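Local coordinates for protein putative HAD-hydrolase YfnB (Bacillus subtilis, PDB 3ED5) that is a putative hydrolase of the HAD-like superfamily, YjjG family, and probably acts as a 5'-nucleotidase, at residues F21-A26 with G101-D106. Residues are numbered along the deposited sequence; the frame is centred on the assembly and turned at random.
Sequences FQAAEA and GHQLID
Gln103 lays its side chain against the first turn of helix 21-35, over Ala23 and Ala24, where the two connections between the Rossmann-like core and the helical cap of this HAD-family chain run side by side. Gln103 CD sits 3.9 Å from Ala23 CB, and Gln103 OE1 lies 3.5 Å from Ala24 CB. OE1 is equally near Ala24 N, but the angle is too poor for a hydrogen bond, so the amide meets the helix through van der Waals contact. With CG beside the backbone N (chi1 -55°) and a bend at chi2 (93°), the chain brings the flat amide to the Ala23-Ala24 peptide, OE1 toward Ala24 and Gln103 NE2 3.7 Å from both Ala23 C and Ala23 O. Cutting Gln103 back to an alanine is likely to lose the amide and CG contacts with Ala23 CB and Ala24, opening a gap between loop and helix.

The closest CA pair joins Gly101 and Ala24, 4.4 Å apart; a CB at this glycine would collide with the Ala24 methyl. Further out, Leu98 of helix 87-98 also packs on Ala24. Backbone hydrogen bonds between Gln103 and Asp20, and between Ile105 and Ile18, tie the returning segment to the outgoing one, while Asp20 OD1 bonds to Ala23 N at the helix start. Arg135 NE holds Gly101 O by a hydrogen bond, and that same oxygen rests 3.7 Å from Ala24 CB.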
loop_
_atom_site.group_PDB
_atom_site.type_symbol
_atom_site.label_atom_id
_atom_site.label_comp_id
_atom_site.label_asym_id
_atom_site.label_seq_id
_atom_site.Cartn_x
_atom_site.Cartn_y
_atom_site.Cartn_z
ATOM N N PHE A 21 0.986 -3.181 7.347
ATOM C CA PHE A 21 -0.290 -2.494 7.470
ATOM C C PHE A 21 -1.291 -3.357 8.201
ATOM O O PHE A 21 -2.090 -2.842 8.987
ATOM C CB PHE A 21 -0.868 -2.119 6.108
ATOM C CG PHE A 21 -2.162 -1.362 6.209
ATOM C CD1 PHE A 21 -2.154 0.019 6.461
ATOM C CD2 PHE A 21 -3.394 -2.038 6.129
ATOM C CE1 PHE A 21 -3.360 0.737 6.565
ATOM C CE2 PHE A 21 -4.603 -1.322 6.247
ATOM C CZ PHE A 21 -4.576 0.068 6.455
ATOM N N GLN A 22 -1.223 -4.669 7.986
ATOM C CA GLN A 22 -2.130 -5.569 8.764
ATOM C C GLN A 22 -2.023 -5.351 10.273
ATOM O O GLN A 22 -3.046 -5.310 10.977
ATOM C CB GLN A 22 -1.853 -7.040 8.428
ATOM C CG GLN A 22 -2.104 -7.349 6.943
ATOM C CD GLN A 22 -3.504 -6.975 6.529
ATOM O OE1 GLN A 22 -3.732 -6.041 5.740
ATOM N NE2 GLN A 22 -4.461 -7.675 7.082
ATOM N N ALA A 23 -0.795 -5.253 10.774
ATOM C CA ALA A 23 -0.570 -4.985 12.164
ATOM C C ALA A 23 -1.115 -3.623 12.610
ATOM O O ALA A 23 -1.742 -3.521 13.680
ATOM C CB ALA A 23 0.919 -5.152 12.538
ATOM N N ALA A 24 -0.825 -2.582 11.831
ATOM C CA ALA A 24 -1.329 -1.233 12.126
ATOM C C ALA A 24 -2.862 -1.212 12.136
ATOM O O ALA A 24 -3.460 -0.630 13.041
ATOM C CB ALA A 24 -0.789 -0.196 11.107
ATOM N N GLU A 25 -3.470 -1.851 11.134
ATOM C CA GLU A 25 -4.934 -1.945 11.027
ATOM C C GLU A 25 -5.502 -2.703 12.223
ATOM O O GLU A 25 -6.484 -2.261 12.866
ATOM C CB GLU A 25 -5.325 -2.655 9.724
ATOM C CG GLU A 25 -6.820 -2.974 9.584
ATOM C CD GLU A 25 -7.108 -3.698 8.300
ATOM O OE1 GLU A 25 -6.762 -4.900 8.198
ATOM O OE2 GLU A 25 -7.630 -3.039 7.383
ATOM N N ALA A 26 -4.867 -3.818 12.564
ATOM C CA ALA A 26 -5.404 -4.634 13.681
ATOM C C ALA A 26 -5.441 -3.847 14.991
ATOM O O ALA A 26 -6.426 -3.918 15.751
ATOM C CB ALA A 26 -4.597 -5.945 13.856
ATOM N N GLY A 101 0.722 3.353 14.031
ATOM C CA GLY A 101 1.210 2.008 13.716
ATOM C C GLY A 101 2.206 2.109 12.564
ATOM O O GLY A 101 1.808 2.412 11.440
ATOM N N HIS A 102 3.483 1.864 12.845
ATOM C CA HIS A 102 4.533 1.924 11.790
ATOM C C HIS A 102 5.399 0.677 11.853
ATOM O O HIS A 102 6.601 0.730 11.614
ATOM C CB HIS A 102 5.398 3.197 11.914
ATOM C CG HIS A 102 5.779 3.526 13.320
ATOM N ND1 HIS A 102 6.923 3.049 13.927
ATOM C CD2 HIS A 102 5.127 4.253 14.260
ATOM C CE1 HIS A 102 6.950 3.458 15.183
ATOM N NE2 HIS A 102 5.880 4.204 15.402
ATOM N N GLN A 103 4.777 -0.448 12.232
ATOM C CA GLN A 103 5.418 -1.761 12.208
ATOM C C GLN A 103 5.990 -2.039 10.814
ATOM O O GLN A 103 5.378 -1.670 9.808
ATOM C CB GLN A 103 4.373 -2.844 12.568
ATOM C CG GLN A 103 3.673 -2.582 13.917
ATOM C CD GLN A 103 2.354 -1.803 13.799
ATOM O OE1 GLN A 103 2.135 -1.057 12.848
ATOM N NE2 GLN A 103 1.460 -2.007 14.771
ATOM N N LEU A 104 7.160 -2.690 10.774
ATOM C CA LEU A 104 7.834 -3.003 9.501
ATOM C C LEU A 104 7.546 -4.430 9.065
ATOM O O LEU A 104 7.367 -5.329 9.899
ATOM C CB LEU A 104 9.360 -2.852 9.662
ATOM C CG LEU A 104 9.883 -1.416 9.786
ATOM C CD1 LEU A 104 11.271 -1.370 10.429
ATOM C CD2 LEU A 104 9.892 -0.731 8.436
ATOM N N ILE A 105 7.496 -4.633 7.751
ATOM C CA ILE A 105 7.605 -5.982 7.187
ATOM C C ILE A 105 8.982 -6.545 7.519
ATOM O O ILE A 105 9.973 -5.793 7.530
ATOM C CB ILE A 105 7.376 -5.948 5.665
ATOM C CG1 ILE A 105 5.929 -5.493 5.353
ATOM C CG2 ILE A 105 7.697 -7.310 5.029
ATOM C CD1 ILE A 105 4.841 -6.571 5.703
ATOM N N ASP A 106 9.051 -7.858 7.762
ATOM C CA ASP A 106 10.305 -8.551 8.059
ATOM C C ASP A 106 11.400 -8.219 7.044
ATOM O O ASP A 106 11.188 -8.356 5.834
ATOM C CB ASP A 106 10.080 -10.070 8.087
ATOM C CG ASP A 106 9.370 -10.532 9.345
ATOM O OD1 ASP A 106 9.309 -9.759 10.337
ATOM O OD2 ASP A 106 8.858 -11.683 9.345
#